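373aa long hypothetical citrate synthase (Sulfolobus tokodaii, PDB 1VGP) is of unknown function but belongs to the mainly helical citrate synthase family and assembles as a two-chain protein. Local coordinates at residues S41-E44 / E45-L49; W63-E66 / K67-E71. All blocks are in the same frame, centred on the assembly; numbering follows the deposited sequence.

Interaction 1: S41-E44 / E45-L49; sequences SNFE and EVSYL
Asn42 caps the N-terminus of helix 43-52 in a local contact within one turn, just after helix 34-40 has ended. The amide oxygen OD1 of Asn42 accepts the backbone N of Glu45 at 2.8 Å; the N-H points almost straight at it (167°) but arrives from above the carbonyl plane, 38° out of it. What folds the amide back over the helix end is chi1 of 52°, which sets CG between the backbone N and the carbonyl carbon. The main-chain O of Asn42 takes Val46 N at 2.9 Å, opening the helical pattern.

Glu45, its chain extended, reaches back past the cap: Ser41 OG donates to Glu45 OE1 at 2.6 Å, on the anti side of the carboxylate. The next carbonyl, Phe43 O, is gripped twice, by Ser47 N at 2.8 Å and by Ser47 OG at 2.9 Å. The same hydroxyl oxygen lies 3.4 Å above the Phe43 ring plane, toward the rim.

The carboxylate of Glu45 also meets Tyr367 and Arg373 of the second subunit, tying this helix start to the dimer interface. Within the chain, Asp171 of helix 164-175 accepts from Phe43 N, and Val337 of helix 327-346 packs on Phe43 and Ser47.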
ATOM      1  N   SER A  41      -4.098 -30.241  12.062  1.00 31.15           N
ATOM      2  CA  SER A  41      -2.902 -29.566  11.566  1.00 28.56           C
ATOM      3  C   SER A  41      -2.330 -28.556  12.561  1.00 28.77           C
ATOM      4  O   SER A  41      -2.704 -28.539  13.741  1.00 26.57           O
ATOM      5  CB  SER A  41      -3.213 -28.870  10.241  1.00 26.52           C
ATOM      6  OG  SER A  41      -2.016 -28.604   9.530  1.00 21.63           O
ATOM      7  N   ASN A  42      -1.416 -27.725  12.062  1.00 28.42           N
ATOM      8  CA  ASN A  42      -0.856 -26.607  12.814  1.00 28.95           C
ATOM      9  C   ASN A  42      -0.548 -25.450  11.880  1.00 30.83           C
ATOM     10  O   ASN A  42      -0.679 -25.570  10.647  1.00 27.98           O
ATOM     11  CB  ASN A  42       0.435 -27.020  13.500  1.00 30.28           C
ATOM     12  CG  ASN A  42       1.416 -27.657  12.540  1.00 34.21           C
ATOM     13  OD1 ASN A  42       2.077 -26.980  11.752  1.00 35.03           O
ATOM     14  ND2 ASN A  42       1.506 -28.982  12.593  1.00 35.62           N
ATOM     15  N   PHE A  43      -0.114 -24.333  12.464  1.00 30.95           N
ATOM     16  CA  PHE A  43       0.143 -23.132  11.673  1.00 30.73           C
ATOM     17  C   PHE A  43       1.152 -23.389  10.561  1.00 29.93           C
ATOM     18  O   PHE A  43       0.905 -23.047   9.410  1.00 29.10           O
ATOM     19  CB  PHE A  43       0.655 -21.991  12.552  1.00 29.29           C
ATOM     20  CG  PHE A  43       0.873 -20.714  11.795  1.00 28.60           C
ATOM     21  CD1 PHE A  43      -0.201 -19.867  11.508  1.00 28.97           C
ATOM     22  CD2 PHE A  43       2.146 -20.361  11.345  1.00 26.19           C
ATOM     23  CE1 PHE A  43      -0.011 -18.689  10.789  1.00 29.25           C
ATOM     24  CE2 PHE A  43       2.346 -19.188  10.626  1.00 24.84           C
ATOM     25  CZ  PHE A  43       1.265 -18.348  10.347  1.00 27.99           C
ATOM     26  N   GLU A  44       2.288 -23.983  10.914  1.00 30.75           N
ATOM     27  CA  GLU A  44       3.325 -24.284   9.938  1.00 32.70           C
ATOM     28  C   GLU A  44       2.834 -25.136   8.774  1.00 32.93           C
ATOM     29  O   GLU A  44       3.059 -24.787   7.609  1.00 33.42           O
ATOM     30  CB  GLU A  44       4.495 -24.978  10.613  1.00 34.71           C
ATOM     31  CG  GLU A  44       5.383 -24.026  11.380  1.00 40.19           C
ATOM     32  CD  GLU A  44       5.466 -24.359  12.846  1.00 43.93           C
ATOM     33  OE1 GLU A  44       4.482 -24.918  13.379  1.00 49.04           O
ATOM     34  OE2 GLU A  44       6.518 -24.059  13.461  1.00 47.23           O
ATOM     35  N   GLU A  45       2.163 -26.247   9.073  1.00 31.36           N
ATOM     36  CA  GLU A  45       1.674 -27.123   8.017  1.00 30.90           C
ATOM     37  C   GLU A  45       0.619 -26.430   7.169  1.00 31.76           C
ATOM     38  O   GLU A  45       0.655 -26.519   5.939  1.00 32.78           O
ATOM     39  CB  GLU A  45       1.098 -28.412   8.598  1.00 32.04           C
ATOM     40  CG  GLU A  45       0.482 -29.308   7.543  1.00 35.15           C
ATOM     41  CD  GLU A  45       0.101 -30.665   8.075  1.00 37.98           C
ATOM     42  OE1 GLU A  45      -1.040 -30.797   8.570  1.00 38.51           O
ATOM     43  OE2 GLU A  45       0.935 -31.597   8.000  1.00 39.27           O
ATOM     44  N   VAL A  46      -0.319 -25.741   7.815  1.00 31.59           N
ATOM     45  CA  VAL A  46      -1.366 -25.020   7.085  1.00 31.00           C
ATOM     46  C   VAL A  46      -0.802 -23.914   6.192  1.00 30.99           C
ATOM     47  O   VAL A  46      -1.299 -23.681   5.084  1.00 32.30           O
ATOM     48  CB  VAL A  46      -2.397 -24.397   8.050  1.00 29.64           C
ATOM     49  CG1 VAL A  46      -3.372 -23.538   7.278  1.00 27.60           C
ATOM     50  CG2 VAL A  46      -3.134 -25.503   8.800  1.00 29.19           C
ATOM     51  N   SER A  47       0.238 -23.239   6.666  1.00 29.67           N
ATOM     52  CA  SER A  47       0.903 -22.222   5.863  1.00 31.58           C
ATOM     53  C   SER A  47       1.516 -22.810   4.590  1.00 32.06           C
ATOM     54  O   SER A  47       1.389 -22.233   3.502  1.00 34.28           O
ATOM     55  CB  SER A  47       1.981 -21.523   6.689  1.00 28.21           C
ATOM     56  OG  SER A  47       1.391 -20.757   7.727  1.00 29.76           O
ATOM     57  N   TYR A  48       2.180 -23.954   4.726  1.00 31.08           N
ATOM     58  CA  TYR A  48       2.751 -24.652   3.579  1.00 31.82           C
ATOM     59  C   TYR A  48       1.648 -25.063   2.600  1.00 31.64           C
ATOM     60  O   TYR A  48       1.777 -24.882   1.388  1.00 29.37           O
ATOM     61  CB  TYR A  48       3.513 -25.894   4.058  1.00 32.52           C
ATOM     62  CG  TYR A  48       4.268 -26.630   2.971  1.00 33.47           C
ATOM     63  CD1 TYR A  48       3.593 -27.387   2.003  1.00 33.89           C
ATOM     64  CD2 TYR A  48       5.656 -26.550   2.893  1.00 32.42           C
ATOM     65  CE1 TYR A  48       4.288 -28.041   0.979  1.00 33.43           C
ATOM     66  CE2 TYR A  48       6.360 -27.198   1.878  1.00 34.58           C
ATOM     67  CZ  TYR A  48       5.673 -27.939   0.920  1.00 35.47           C
ATOM     68  OH  TYR A  48       6.380 -28.530  -0.114  1.00 36.99           O
ATOM     69  N   LEU A  49       0.567 -25.623   3.137  1.00 31.15           N
ATOM     70  CA  LEU A  49      -0.576 -26.005   2.323  1.00 31.50           C
ATOM     71  C   LEU A  49      -0.992 -24.826   1.465  1.00 33.16           C
ATOM     72  O   LEU A  49      -1.232 -24.948   0.263  1.00 31.70           O
ATOM     73  CB  LEU A  49      -1.748 -26.419   3.217  1.00 27.99           C
ATOM     74  CG  LEU A  49      -3.067 -26.741   2.513  1.00 25.58           C
ATOM     75  CD1 LEU A  49      -2.893 -27.933   1.563  1.00 22.75           C
ATOM     76  CD2 LEU A  49      -4.125 -27.027   3.556  1.00 20.75           C
TER

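Interaction 2: W63-E66 / K67-E71; sequences WFQE and KLREE
Trp63 lies beneath the aliphatic part of Lys67, one turn further along helix 58-70: Lys67 CG sits 3.8 Å above the indole plane, offset toward the rim. Bends at chi2, chi3 and chi4 curl the lysine chain back, so that NZ comes close to the pyrrole side of the ring at an oblique angle. Since NZ and the indole NE1 are both donors, their closeness is not a hydrogen bond. Below them Lys67 N donates to Trp63 O at 3.2 Å, with an N-H angle of 161°.

On the next side chain round the helix, Phe64 CE2 touches Leu68 CD1 at 3.5 Å, a plain apolar contact in which the two side chains cross obliquely. The bond from Leu68 N to Phe64 O is weak.

Gln65 and Arg69 run alongside each other and point the same way, their amide and guanidinium planes 39° apart. Gln65 CB lies 3.8 Å from Arg69 NE, a nitrogen that also forms a long, weak ion pair with Glu44. Glu66 and Glu70 also run side by side, two carboxylates of like charge that come close on the exposed side, their planes nearly perpendicular at 84°. All four pairs are i to i+4 contacts along an amphipathic helix, with Phe64 and Leu68 on its buried face.

That face packs against two helices: Ile118 of helix 113-135 touches Phe64, Lys67 and Leu68, while helix 43-52 supplies Leu51 against Phe64 and Tyr52 against Trp63.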
ATOM      1  N   TRP A  63      11.845 -29.016   5.976  1.00 50.04           N
ATOM      2  CA  TRP A  63      12.498 -27.910   5.313  1.00 49.49           C
ATOM      3  C   TRP A  63      11.763 -26.610   5.606  1.00 48.95           C
ATOM      4  O   TRP A  63      12.380 -25.562   5.799  1.00 49.17           O
ATOM      5  CB  TRP A  63      12.528 -28.140   3.802  1.00 51.60           C
ATOM      6  CG  TRP A  63      12.924 -26.914   3.038  1.00 55.82           C
ATOM      7  CD1 TRP A  63      14.191 -26.451   2.830  1.00 56.56           C
ATOM      8  CD2 TRP A  63      12.051 -25.974   2.417  1.00 56.22           C
ATOM      9  NE1 TRP A  63      14.161 -25.285   2.115  1.00 58.12           N
ATOM     10  CE2 TRP A  63      12.848 -24.965   1.841  1.00 56.88           C
ATOM     11  CE3 TRP A  63      10.658 -25.885   2.276  1.00 56.62           C
ATOM     12  CZ2 TRP A  63      12.318 -23.878   1.149  1.00 57.16           C
ATOM     13  CZ3 TRP A  63      10.122 -24.806   1.588  1.00 56.67           C
ATOM     14  CH2 TRP A  63      10.950 -23.821   1.029  1.00 56.01           C
ATOM     15  N   PHE A  64      10.437 -26.686   5.632  1.00 47.71           N
ATOM     16  CA  PHE A  64       9.615 -25.488   5.654  1.00 45.72           C
ATOM     17  C   PHE A  64       9.675 -24.797   7.003  1.00 46.27           C
ATOM     18  O   PHE A  64       9.891 -23.591   7.085  1.00 45.87           O
ATOM     19  CB  PHE A  64       8.161 -25.820   5.317  1.00 41.96           C
ATOM     20  CG  PHE A  64       7.257 -24.627   5.349  1.00 40.23           C
ATOM     21  CD1 PHE A  64       7.299 -23.681   4.334  1.00 37.95           C
ATOM     22  CD2 PHE A  64       6.385 -24.427   6.415  1.00 39.28           C
ATOM     23  CE1 PHE A  64       6.489 -22.550   4.378  1.00 36.28           C
ATOM     24  CE2 PHE A  64       5.570 -23.296   6.469  1.00 38.32           C
ATOM     25  CZ  PHE A  64       5.623 -22.358   5.448  1.00 37.94           C
ATOM     26  N   GLN A  65       9.482 -25.556   8.071  1.00 48.01           N
ATOM     27  CA  GLN A  65       9.559 -24.971   9.400  1.00 50.75           C
ATOM     28  C   GLN A  65      11.000 -24.726   9.806  1.00 50.76           C
ATOM     29  O   GLN A  65      11.260 -24.125  10.839  1.00 51.53           O
ATOM     30  CB  GLN A  65       8.860 -25.861  10.428  1.00 52.15           C
ATOM     31  CG  GLN A  65       9.274 -27.310  10.410  1.00 53.12           C
ATOM     32  CD  GLN A  65       8.229 -28.220  11.031  1.00 56.16           C
ATOM     33  OE1 GLN A  65       8.539 -29.324  11.472  1.00 57.61           O
ATOM     34  NE2 GLN A  65       6.982 -27.757  11.067  1.00 56.45           N
ATOM     35  N   GLU A  66      11.940 -25.186   8.997  1.00 52.35           N
ATOM     36  CA  GLU A  66      13.339 -24.852   9.227  1.00 54.70           C
ATOM     37  C   GLU A  66      13.575 -23.400   8.815  1.00 54.95           C
ATOM     38  O   GLU A  66      14.159 -22.622   9.564  1.00 54.21           O
ATOM     39  CB  GLU A  66      14.227 -25.804   8.414  1.00 58.61           C
ATOM     40  CG  GLU A  66      15.550 -25.220   7.930  1.00 67.27           C
ATOM     41  CD  GLU A  66      16.668 -26.257   7.863  1.00 71.62           C
ATOM     42  OE1 GLU A  66      16.374 -27.432   7.516  1.00 71.23           O
ATOM     43  OE2 GLU A  66      17.830 -25.899   8.155  1.00 71.51           O
ATOM     44  N   LYS A  67      13.099 -23.042   7.626  1.00 55.21           N
ATOM     45  CA  LYS A  67      13.196 -21.670   7.152  1.00 56.03           C
ATOM     46  C   LYS A  67      12.488 -20.730   8.127  1.00 56.14           C
ATOM     47  O   LYS A  67      12.903 -19.580   8.322  1.00 56.30           O
ATOM     48  CB  LYS A  67      12.559 -21.544   5.756  1.00 54.77           C
ATOM     49  CG  LYS A  67      13.406 -22.092   4.606  1.00 55.01           C
ATOM     50  CD  LYS A  67      14.746 -21.366   4.491  1.00 55.97           C
ATOM     51  CE  LYS A  67      15.202 -21.254   3.043  1.00 56.40           C
ATOM     52  NZ  LYS A  67      15.231 -22.577   2.372  1.00 58.64           N
ATOM     53  N   LEU A  68      11.424 -21.236   8.741  1.00 55.37           N
ATOM     54  CA  LEU A  68      10.513 -20.408   9.510  1.00 56.10           C
ATOM     55  C   LEU A  68      11.099 -19.989  10.855  1.00 58.24           C
ATOM     56  O   LEU A  68      10.807 -18.893  11.341  1.00 59.77           O
ATOM     57  CB  LEU A  68       9.197 -21.152   9.739  1.00 54.58           C
ATOM     58  CG  LEU A  68       7.995 -20.825   8.853  1.00 52.46           C
ATOM     59  CD1 LEU A  68       6.786 -21.612   9.345  1.00 50.92           C
ATOM     60  CD2 LEU A  68       7.703 -19.342   8.895  1.00 50.15           C
ATOM     61  N   ARG A  69      11.914 -20.856  11.458  1.00 59.29           N
ATOM     62  CA  ARG A  69      12.603 -20.513  12.703  1.00 59.98           C
ATOM     63  C   ARG A  69      13.916 -19.799  12.410  1.00 60.28           C
ATOM     64  O   ARG A  69      14.384 -18.981  13.207  1.00 59.34           O
ATOM     65  CB  ARG A  69      12.898 -21.768  13.539  1.00 61.29           C
ATOM     66  CG  ARG A  69      12.070 -22.989  13.204  1.00 64.66           C
ATOM     67  CD  ARG A  69      10.666 -22.895  13.772  1.00 66.97           C
ATOM     68  NE  ARG A  69       9.905 -24.138  13.635  1.00 68.78           N
ATOM     69  CZ  ARG A  69      10.171 -25.263  14.295  1.00 68.57           C
ATOM     70  NH1 ARG A  69      11.277 -25.364  15.026  1.00 67.67           N
ATOM     71  NH2 ARG A  69       9.315 -26.282  14.246  1.00 65.50           N
ATOM     72  N   GLU A  70      14.501 -20.123  11.260  1.00 60.96           N
ATOM     73  CA  GLU A  70      15.792 -19.588  10.846  1.00 62.05           C
ATOM     74  C   GLU A  70      15.780 -18.067  10.732  1.00 61.71           C
ATOM     75  O   GLU A  70      16.796 -17.421  10.960  1.00 62.93           O
ATOM     76  CB  GLU A  70      16.187 -20.194   9.494  1.00 66.46           C
ATOM     77  CG  GLU A  70      17.640 -20.648   9.385  1.00 72.00           C
ATOM     78  CD  GLU A  70      17.773 -22.157   9.170  1.00 74.93           C
ATOM     79  OE1 GLU A  70      17.746 -22.910  10.170  1.00 76.31           O
ATOM     80  OE2 GLU A  70      17.903 -22.581   8.001  1.00 74.69           O
ATOM     81  N   GLU A  71      14.634 -17.492  10.381  1.00 60.60           N
ATOM     82  CA  GLU A  71      14.586 -16.082  10.001  1.00 58.98           C
ATOM     83  C   GLU A  71      13.663 -15.236  10.872  1.00 55.44           C
ATOM     84  O   GLU A  71      13.096 -14.257  10.399  1.00 55.63           O
ATOM     85  CB  GLU A  71      14.145 -15.949   8.543  1.00 62.97           C
ATOM     86  CG  GLU A  71      15.215 -16.297   7.525  1.00 64.78           C
ATOM     87  CD  GLU A  71      16.300 -15.239   7.434  1.00 67.38           C
ATOM     88  OE1 GLU A  71      15.959 -14.042   7.351  1.00 69.73           O
ATOM     89  OE2 GLU A  71      17.495 -15.610   7.445  1.00 68.18           O
TER

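Interactions 1 and 2 follow one another along the chain, on the consecutive helices 43-52 and 58-70, with their centres about 12 Å apart and on the same side of the chain's centre. The two helices pack directly against each other. Tyr48 meets Phe64 edge-to-face, with Tyr48 CD2 3.5 Å from Phe64 CG, and Glu44 CG rests 3.5 Å from Leu68 CD1. Glu44 OE2 and Arg69 NE form a long, weak ion pair, while the stronger partner of that carboxylate is the backbone N of His149. The capped start of one helix is thus joined to the last turns of the next, and interaction 1 alone reaches the second subunit.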